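Local coordinates for cell cycle regulatory protein GcrA (Caulobacter crescentus, PDB 5YIU) that acts as a cell cycle transcription activator, this piece being its DNA-binding domain, a compact bundle of three helices, at residues 11-14 and 15-19; 21-24 and 25-29; 36-39 and 40-43. One frame throughout, in Å; residues are numbered along the deposited sequence. Where two conformers were deposited one is given.

How the contacts relate
The three contacts come in series along one small helical domain. Contact 1 lies within helix 9-21, contact 2 spans the turn into helix 25-32, and contact 3 opens helix 37-47. The centres of contacts 1 and 2 are about 9 Å apart, those of contacts 2 and 3 about 10 Å. Contacts 1 and 3, about 12 Å apart between centres, lie on opposite sides of the chain's centre. Each touches the other two: Leu18 packs on Ile28, Ala25 on Ile41, and Leu15 on Val40. This is the DNA-binding domain of the protein, and helices 25-32 and 37-47, following each other in the chain, are consistent with a helix-turn-helix.

Contact 1: residues 11-14 and 15-19; sequences RVST and LKKLW
Thr14 and Leu18 meet one turn apart on helix 9-21, their side chains lying alongside each other and pointing the same way. The methyl contact is Thr14 CG2 to Leu18 CD1, at 3.8 Å. Leu18 also sets its CG 3.2 Å from Thr14 O, the carbonyl that accepts the backbone bond from Leu18 N at 3.0 Å. With Leu18 CG anti to its own carbonyl carbon (chi1 -63°), the branch swings back along the helix toward the preceding turn. The threonine is turned to match: CG2 takes the place beside the carbonyl carbon and faces the leucine, while OG1 sits beside the backbone N and bonds to Glu10 O. That bond helps fix which branch of Thr14 is offered to Leu18.

Beside this pair, Lys17 runs past Ser13, and in the conformer given its CG comes within 3.3 Å of Ser13 O; both side chains have a second conformer, so this approach is tentative. Beneath both pairs run i to i+4 backbone bonds, Leu15 N to Arg11 O at 2.9 Å and Lys17 N to Ser13 O at 3.0 Å among them. Their N-H...O angles of 161° to 168° are those of regular, fairly straight alpha-helical bonds.

Farther out, Arg11 reaches the end of helix 25-32, where its NH2 and NH1 bond to Leu32 O and Gly33 O. Thr14 faces that same helix at Leu32, and Leu18 touches its Ile28 and Gln31. Replacing Leu18 by an alanine would probably leave the Thr14 methyl without its neighbour and open a gap toward Ile28 and Gln31. Val12 and the buried Leu15 turn instead to helix 37-47, where they meet Lys43 and Val44 respectively.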
ATOM      1  N   ARG A  11       5.765   4.687  -3.524  1.00  9.89           N
ATOM      2  CA  ARG A  11       4.966   3.809  -2.688  1.00  9.44           C
ATOM      3  C   ARG A  11       3.806   3.213  -3.478  1.00  8.60           C
ATOM      4  O   ARG A  11       3.481   2.039  -3.325  1.00  8.63           O
ATOM      5  CB  ARG A  11       4.496   4.545  -1.435  1.00  8.16           C
ATOM      6  CG  ARG A  11       5.642   4.775  -0.452  1.00  9.72           C
ATOM      7  CD  ARG A  11       5.264   5.693   0.689  1.00 15.03           C
ATOM      8  NE  ARG A  11       4.385   5.030   1.635  1.00 13.98           N
ATOM      9  CZ  ARG A  11       4.803   4.289   2.657  1.00 17.74           C
ATOM     10  NH1 ARG A  11       3.927   3.718   3.468  1.00 12.98           N
ATOM     11  NH2 ARG A  11       6.096   4.114   2.869  1.00 23.86           N
ATOM     12  N   VAL A  12       3.231   4.011  -4.370  1.00  8.17           N
ATOM     13  CA  VAL A  12       2.165   3.540  -5.247  1.00  9.43           C
ATOM     14  C   VAL A  12       2.693   2.482  -6.217  1.00  9.68           C
ATOM     15  O   VAL A  12       2.070   1.444  -6.401  1.00  9.97           O
ATOM     16  CB  VAL A  12       1.503   4.711  -6.004  1.00  7.91           C
ATOM     17  CG1 VAL A  12       0.538   4.199  -7.054  1.00 10.03           C
ATOM     18  CG2 VAL A  12       0.773   5.634  -5.016  1.00  8.64           C
ATOM     19  N   SER A  13       3.839   2.742  -6.829  1.00  8.82           N
ATOM     20  CA  SER A  13       4.429   1.787  -7.758  0.57 10.06           C
ATOM     21  C   SER A  13       4.737   0.463  -7.070  1.00  9.22           C
ATOM     22  O   SER A  13       4.469  -0.608  -7.629  1.00 10.15           O
ATOM     23  CB  SER A  13       5.689   2.375  -8.388  0.57 11.02           C
ATOM     24  OG  SER A  13       6.346   1.426  -9.217  0.57 10.20           O
ATOM     25  N   THR A  14       5.285   0.528  -5.868  1.00  9.10           N
ATOM     26  CA  THR A  14       5.575  -0.664  -5.090  1.00 10.65           C
ATOM     27  C   THR A  14       4.300  -1.428  -4.726  1.00  9.00           C
ATOM     28  O   THR A  14       4.229  -2.650  -4.870  1.00 10.43           O
ATOM     29  CB  THR A  14       6.341  -0.292  -3.817  1.00 10.52           C
ATOM     30  OG1 THR A  14       7.624   0.232  -4.184  1.00 16.49           O
ATOM     31  CG2 THR A  14       6.525  -1.491  -2.902  1.00 14.19           C
ATOM     32  N   LEU A  15       3.287  -0.711  -4.253  1.00  8.85           N
ATOM     33  CA  LEU A  15       2.032  -1.356  -3.892  1.00  8.15           C
ATOM     34  C   LEU A  15       1.440  -2.077  -5.092  1.00  9.29           C
ATOM     35  O   LEU A  15       0.997  -3.230  -4.989  1.00  7.68           O
ATOM     36  CB  LEU A  15       1.045  -0.320  -3.349  1.00  8.80           C
ATOM     37  CG  LEU A  15      -0.345  -0.840  -2.947  1.00  9.02           C
ATOM     38  CD1 LEU A  15      -0.907  -0.033  -1.776  1.00 10.44           C
ATOM     39  CD2 LEU A  15      -1.311  -0.772  -4.117  1.00 11.43           C
ATOM     40  N   LYS A  16       1.423  -1.387  -6.226  1.00  7.95           N
ATOM     41  CA  LYS A  16       0.840  -1.934  -7.441  1.00  8.96           C
ATOM     42  C   LYS A  16       1.557  -3.212  -7.876  1.00  8.10           C
ATOM     43  O   LYS A  16       0.907  -4.231  -8.131  1.00  8.15           O
ATOM     44  CB  LYS A  16       0.870  -0.881  -8.543  1.00 11.84           C
ATOM     45  CG  LYS A  16       0.327  -1.342  -9.876  1.00 20.20           C
ATOM     46  CD  LYS A  16       0.426  -0.215 -10.886  1.00 25.26           C
ATOM     47  CE  LYS A  16       0.311  -0.744 -12.297  1.00 32.13           C
ATOM     48  NZ  LYS A  16       0.455   0.337 -13.310  1.00 34.07           N
ATOM     49  N   LYS A  17       2.885  -3.174  -7.941  1.00  7.68           N
ATOM     50  CA  LYS A  17       3.661  -4.341  -8.351  0.56  9.18           C
ATOM     51  C   LYS A  17       3.440  -5.522  -7.415  1.00  7.68           C
ATOM     52  O   LYS A  17       3.187  -6.642  -7.860  1.00  7.63           O
ATOM     53  CB  LYS A  17       5.153  -3.998  -8.409  0.56 10.23           C
ATOM     54  CG  LYS A  17       5.551  -3.098  -9.567  1.00 16.50           C
ATOM     55  CD  LYS A  17       6.986  -2.604  -9.409  1.00 20.72           C
ATOM     56  CE  LYS A  17       7.484  -1.912 -10.679  1.00 27.84           C
ATOM     57  NZ  LYS A  17       8.942  -1.596 -10.618  0.56 23.80           N
ATOM     58  N   LEU A  18       3.526  -5.270  -6.117  1.00  7.93           N
ATOM     59  CA  LEU A  18       3.370  -6.329  -5.129  1.00  7.96           C
ATOM     60  C   LEU A  18       1.958  -6.902  -5.113  1.00  7.53           C
ATOM     61  O   LEU A  18       1.763  -8.110  -4.933  1.00  7.95           O
ATOM     62  CB  LEU A  18       3.776  -5.841  -3.740  1.00 10.26           C
ATOM     63  CG  LEU A  18       5.242  -5.428  -3.598  1.00  8.82           C
ATOM     64  CD1 LEU A  18       5.537  -5.031  -2.155  1.00 12.97           C
ATOM     65  CD2 LEU A  18       6.198  -6.530  -4.078  1.00 13.36           C
ATOM     66  N   TRP A  19       0.970  -6.043  -5.310  1.00  7.65           N
ATOM     67  CA  TRP A  19      -0.404  -6.521  -5.374  1.00  8.84           C
ATOM     68  C   TRP A  19      -0.590  -7.428  -6.590  1.00  9.11           C
ATOM     69  O   TRP A  19      -1.176  -8.507  -6.485  1.00  8.71           O
ATOM     70  CB  TRP A  19      -1.391  -5.351  -5.398  1.00  8.09           C
ATOM     71  CG  TRP A  19      -2.811  -5.793  -5.305  1.00  7.69           C
ATOM     72  CD1 TRP A  19      -3.695  -5.924  -6.332  1.00 10.11           C
ATOM     73  CD2 TRP A  19      -3.508  -6.190  -4.121  1.00  8.11           C
ATOM     74  NE1 TRP A  19      -4.903  -6.364  -5.861  1.00 10.94           N
ATOM     75  CE2 TRP A  19      -4.817  -6.535  -4.503  1.00  9.20           C
ATOM     76  CE3 TRP A  19      -3.149  -6.292  -2.770  1.00  8.46           C
ATOM     77  CZ2 TRP A  19      -5.777  -6.963  -3.587  1.00 11.92           C
ATOM     78  CZ3 TRP A  19      -4.103  -6.715  -1.859  1.00 12.76           C
ATOM     79  CH2 TRP A  19      -5.402  -7.047  -2.273  1.00 13.09           C
TER

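Contact 2: residues 21-24 and 25-29; sequences DGLS and ASQIA
Gln27 OE1 receives Ser24 N at 3.0 Å, in a nearly straight bond with an N-H...O angle of 172°, and Ser24 OG lies 3.4 Å from the same oxygen, at best a weak partner. The amide donor stands somewhat out of the plane of the glutamine carbonyl, tilted by 18°. In return Gln27 N donates to Ser24 OG at 3.0 Å. These reciprocal bonds, side chain to backbone in both directions, define a capping box, with Ser24 as the N-cap of helix 25-32. The serine hydroxyl is held between its backbone N and carbonyl carbon (chi1 70°), which brings OG over the first turn to meet the amide of Gln27. With CG anti to its own carbonyl carbon, the extended glutamine runs back past the helix start, its CG 3.3 Å from Ser24 OG.

A hydrophobic staple accompanies the box: Leu23, the residue before the N-cap, packs its CB 3.9 Å from CG1 of Ile28, four residues after the N-cap. The Leu23 side chain also crosses that of Gln27 at about a right angle. Ile28 N donates to Ser24 O at 2.9 Å, a regular i to i+4 bond to the N-cap residue.

Just upstream, Gly22 has a positive phi and ends helix 9-21 in a Schellman motif, so the chain closes one helix and caps the next within three residues. Leu23 leans on Leu18 of helix 9-21, and Ile28 on Trp19. Facing helix 37-47, Ala25 touches Arg37 and Ile41, and Ala29 touches Val40.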
ATOM      1  N   ASP A  21       1.722  -9.063  -8.000  1.00  7.02           N
ATOM      2  CA  ASP A  21       2.529 -10.251  -7.714  1.00  9.19           C
ATOM      3  C   ASP A  21       1.808 -11.259  -6.826  1.00 10.92           C
ATOM      4  O   ASP A  21       2.250 -12.402  -6.695  1.00 13.07           O
ATOM      5  CB  ASP A  21       3.855  -9.887  -7.042  1.00 10.62           C
ATOM      6  CG  ASP A  21       4.799  -9.141  -7.954  1.00 10.11           C
ATOM      7  OD1 ASP A  21       4.649  -9.218  -9.196  1.00  8.98           O
ATOM      8  OD2 ASP A  21       5.716  -8.501  -7.421  1.00  9.47           O
ATOM      9  N   GLY A  22       0.719 -10.839  -6.194  1.00  8.57           N
ATOM     10  CA  GLY A  22      -0.063 -11.730  -5.356  1.00  9.03           C
ATOM     11  C   GLY A  22       0.205 -11.615  -3.867  1.00 10.76           C
ATOM     12  O   GLY A  22      -0.276 -12.430  -3.091  1.00 12.95           O
ATOM     13  N   LEU A  23       0.971 -10.612  -3.449  1.00  9.31           N
ATOM     14  CA  LEU A  23       1.200 -10.418  -2.016  1.00 10.99           C
ATOM     15  C   LEU A  23      -0.058  -9.914  -1.313  1.00 11.44           C
ATOM     16  O   LEU A  23      -0.865  -9.192  -1.892  1.00  9.66           O
ATOM     17  CB  LEU A  23       2.362  -9.462  -1.754  1.00 11.42           C
ATOM     18  CG  LEU A  23       3.789  -9.989  -1.934  1.00 17.65           C
ATOM     19  CD1 LEU A  23       4.112 -10.253  -3.382  1.00 20.31           C
ATOM     20  CD2 LEU A  23       4.780  -8.998  -1.352  1.00 19.58           C
ATOM     21  N   SER A  24      -0.221 -10.318  -0.060  1.00  9.39           N
ATOM     22  CA  SER A  24      -1.349  -9.892   0.750  1.00  8.86           C
ATOM     23  C   SER A  24      -1.213  -8.430   1.145  1.00  9.13           C
ATOM     24  O   SER A  24      -0.119  -7.855   1.111  1.00  9.00           O
ATOM     25  CB  SER A  24      -1.434 -10.747   2.014  1.00 10.56           C
ATOM     26  OG  SER A  24      -0.360 -10.438   2.890  1.00 12.51           O
ATOM     27  N   ALA A  25      -2.333  -7.838   1.535  1.00  8.11           N
ATOM     28  CA  ALA A  25      -2.297  -6.474   2.036  1.00  9.11           C
ATOM     29  C   ALA A  25      -1.402  -6.356   3.272  1.00  8.87           C
ATOM     30  O   ALA A  25      -0.747  -5.336   3.477  1.00  9.50           O
ATOM     31  CB  ALA A  25      -3.693  -5.990   2.340  1.00  8.29           C
ATOM     32  N   SER A  26      -1.388  -7.405   4.094  1.00 11.00           N
ATOM     33  CA  SER A  26      -0.525  -7.458   5.272  0.64 11.93           C
ATOM     34  C   SER A  26       0.942  -7.391   4.887  1.00 10.78           C
ATOM     35  O   SER A  26       1.705  -6.614   5.453  1.00 12.65           O
ATOM     36  CB  SER A  26      -0.775  -8.740   6.065  0.64 15.92           C
ATOM     37  OG  SER A  26      -1.832  -8.558   6.982  0.64 16.98           O
ATOM     38  N   GLN A  27       1.329  -8.221   3.923  1.00 11.87           N
ATOM     39  CA  GLN A  27       2.721  -8.269   3.490  1.00 11.52           C
ATOM     40  C   GLN A  27       3.130  -6.947   2.879  1.00 10.73           C
ATOM     41  O   GLN A  27       4.223  -6.449   3.127  1.00 12.21           O
ATOM     42  CB  GLN A  27       2.913  -9.371   2.449  1.00 13.15           C
ATOM     43  CG  GLN A  27       2.877 -10.786   2.984  1.00 19.90           C
ATOM     44  CD  GLN A  27       2.972 -11.832   1.874  1.00 29.46           C
ATOM     45  OE1 GLN A  27       2.042 -12.004   1.073  1.00 21.15           O
ATOM     46  NE2 GLN A  27       4.102 -12.532   1.818  1.00 28.40           N
ATOM     47  N   ILE A  28       2.247  -6.381   2.066  1.00  8.96           N
ATOM     48  CA  ILE A  28       2.544  -5.104   1.426  1.00  9.27           C
ATOM     49  C   ILE A  28       2.696  -3.983   2.453  1.00  9.24           C
ATOM     50  O   ILE A  28       3.610  -3.170   2.356  1.00  9.01           O
ATOM     51  CB  ILE A  28       1.463  -4.752   0.385  1.00  8.59           C
ATOM     52  CG1 ILE A  28       1.510  -5.762  -0.770  1.00  9.59           C
ATOM     53  CG2 ILE A  28       1.637  -3.325  -0.115  1.00  9.48           C
ATOM     54  CD1 ILE A  28       0.392  -5.625  -1.753  1.00 10.41           C
ATOM     55  N   ALA A  29       1.811  -3.955   3.446  1.00  9.25           N
ATOM     56  CA  ALA A  29       1.920  -2.965   4.513  1.00 10.96           C
ATOM     57  C   ALA A  29       3.266  -3.086   5.222  1.00  9.85           C
ATOM     58  O   ALA A  29       3.917  -2.077   5.525  1.00 10.95           O
ATOM     59  CB  ALA A  29       0.781  -3.118   5.501  1.00 10.86           C
TER

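Contact 3: residues 36-39 and 40-43; sequences TRNA and VIGK
Ile41 lays its terminal methyl over one face of the Arg37 guanidinium group, one turn on in the opening of helix 37-47. In a family of the helix-turn-helix clan, this third helix is consistent with the second helix of that motif, which in such folds often serves as the recognition helix. The two side chains cross obliquely, and CD1 is the atom that touches: it lies 3.4 Å from Arg37 NH1 and 3.8 Å from Arg37 CZ. The arginine is extended from CG to NE, then turned at chi4 (-84°), which swings the guanidinium plane across the line of the chain and presents a face to the methyl. Ile41 reaches it with CG1 anti to the carbonyl carbon (chi1 -70°), directed back toward the start of the helix. Asn38 stands beside Ile41 and points the same way, but its nearest approach is looser, 4.2 Å from OD1 to Ile41 CD1.

On another side of the helix, Val40 directs CG2 at the N-cap residue, 3.5 Å from Thr36 O. That carbonyl already accepts Val40 N at 3.0 Å, so the methyl lies beside an oxygen engaged in a backbone bond. Ile41 N likewise bonds to Arg37 O.

Val40 is the buried member, facing Leu15 of helix 9-21 and Val35 of the preceding loop. Arg37 also touches Ser26 of helix 25-32, while Lys43 packs against Leu15 and Trp7. The first turn is closed by the Thr36 side chain, whose OG1 accepts from Ala39 N at 3.2 Å, with an N-H...O angle of 153°.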
ATOM      1  N   THR A  36      -0.982   0.620   7.636  1.00 10.61           N
ATOM      2  CA  THR A  36      -1.642  -0.615   8.044  1.00 10.60           C
ATOM      3  C   THR A  36      -2.201  -1.409   6.880  1.00  9.40           C
ATOM      4  O   THR A  36      -2.352  -0.914   5.764  1.00  8.70           O
ATOM      5  CB  THR A  36      -2.831  -0.341   8.970  1.00  9.16           C
ATOM      6  OG1 THR A  36      -3.801   0.433   8.261  1.00 12.34           O
ATOM      7  CG2 THR A  36      -2.391   0.387  10.234  1.00 11.88           C
ATOM      8  N   ARG A  37      -2.527  -2.659   7.177  1.00  8.57           N
ATOM      9  CA  ARG A  37      -3.176  -3.554   6.240  1.00 10.09           C
ATOM     10  C   ARG A  37      -4.437  -2.927   5.636  1.00  8.68           C
ATOM     11  O   ARG A  37      -4.615  -2.904   4.412  1.00  8.57           O
ATOM     12  CB  ARG A  37      -3.524  -4.842   6.973  1.00 12.27           C
ATOM     13  CG  ARG A  37      -4.304  -5.807   6.156  1.00 14.58           C
ATOM     14  CD  ARG A  37      -4.653  -7.047   6.946  1.00 14.80           C
ATOM     15  NE  ARG A  37      -5.269  -8.010   6.048  1.00 19.07           N
ATOM     16  CZ  ARG A  37      -6.556  -8.006   5.728  1.00 17.12           C
ATOM     17  NH1 ARG A  37      -7.366  -7.113   6.256  1.00 12.12           N
ATOM     18  NH2 ARG A  37      -7.034  -8.906   4.884  1.00 21.65           N
ATOM     19  N   ASN A  38      -5.307  -2.396   6.485  1.00  7.52           N
ATOM     20  CA  ASN A  38      -6.548  -1.827   5.989  1.00  7.96           C
ATOM     21  C   ASN A  38      -6.334  -0.589   5.130  1.00  8.50           C
ATOM     22  O   ASN A  38      -7.087  -0.354   4.185  1.00  8.14           O
ATOM     23  CB  ASN A  38      -7.496  -1.509   7.146  1.00  9.06           C
ATOM     24  CG  ASN A  38      -8.121  -2.756   7.748  1.00  9.16           C
ATOM     25  OD1 ASN A  38      -7.905  -3.870   7.267  1.00  9.53           O
ATOM     26  ND2 ASN A  38      -8.898  -2.570   8.808  1.00 10.16           N
ATOM     27  N   ALA A  39      -5.302   0.197   5.441  1.00  7.57           N
ATOM     28  CA  ALA A  39      -5.029   1.375   4.633  1.00  6.68           C
ATOM     29  C   ALA A  39      -4.514   0.963   3.246  1.00  7.86           C
ATOM     30  O   ALA A  39      -4.849   1.594   2.235  1.00  7.85           O
ATOM     31  CB  ALA A  39      -4.052   2.305   5.337  1.00  8.83           C
ATOM     32  N   VAL A  40      -3.730  -0.114   3.190  1.00  7.08           N
ATOM     33  CA  VAL A  40      -3.310  -0.670   1.908  1.00  7.31           C
ATOM     34  C   VAL A  40      -4.528  -1.115   1.091  1.00  7.61           C
ATOM     35  O   VAL A  40      -4.636  -0.820  -0.097  1.00  7.41           O
ATOM     36  CB  VAL A  40      -2.309  -1.830   2.107  1.00  6.87           C
ATOM     37  CG1 VAL A  40      -2.144  -2.631   0.830  1.00  7.53           C
ATOM     38  CG2 VAL A  40      -0.964  -1.296   2.597  1.00  8.48           C
ATOM     39  N   ILE A  41      -5.456  -1.821   1.737  1.00  7.69           N
ATOM     40  CA  ILE A  41      -6.675  -2.248   1.052  1.00  8.73           C
ATOM     41  C   ILE A  41      -7.438  -1.054   0.477  1.00  7.51           C
ATOM     42  O   ILE A  41      -7.855  -1.067  -0.682  1.00  7.22           O
ATOM     43  CB  ILE A  41      -7.587  -3.082   1.981  1.00  7.66           C
ATOM     44  CG1 ILE A  41      -6.928  -4.439   2.259  1.00  9.60           C
ATOM     45  CG2 ILE A  41      -8.980  -3.259   1.364  1.00  9.96           C
ATOM     46  CD1 ILE A  41      -7.605  -5.266   3.358  1.00 10.56           C
ATOM     47  N   GLY A  42      -7.588   0.001   1.270  1.00  7.96           N
ATOM     48  CA  GLY A  42      -8.257   1.182   0.774  1.00  7.96           C
ATOM     49  C   GLY A  42      -7.590   1.762  -0.459  1.00  7.26           C
ATOM     50  O   GLY A  42      -8.268   2.198  -1.402  1.00  8.51           O
ATOM     51  N   LYS A  43      -6.262   1.808  -0.454  1.00  7.44           N
ATOM     52  CA  LYS A  43      -5.527   2.334  -1.599  1.00  7.61           C
ATOM     53  C   LYS A  43      -5.677   1.449  -2.836  1.00  6.62           C
ATOM     54  O   LYS A  43      -5.839   1.960  -3.942  1.00  8.64           O
ATOM     55  CB  LYS A  43      -4.050   2.537  -1.240  1.00  8.08           C
ATOM     56  CG  LYS A  43      -3.208   3.163  -2.340  1.00  7.17           C
ATOM     57  CD  LYS A  43      -3.730   4.524  -2.758  1.00  8.11           C
ATOM     58  CE  LYS A  43      -2.750   5.212  -3.688  1.00  8.27           C
ATOM     59  NZ  LYS A  43      -3.276   6.531  -4.152  1.00  9.82           N
TER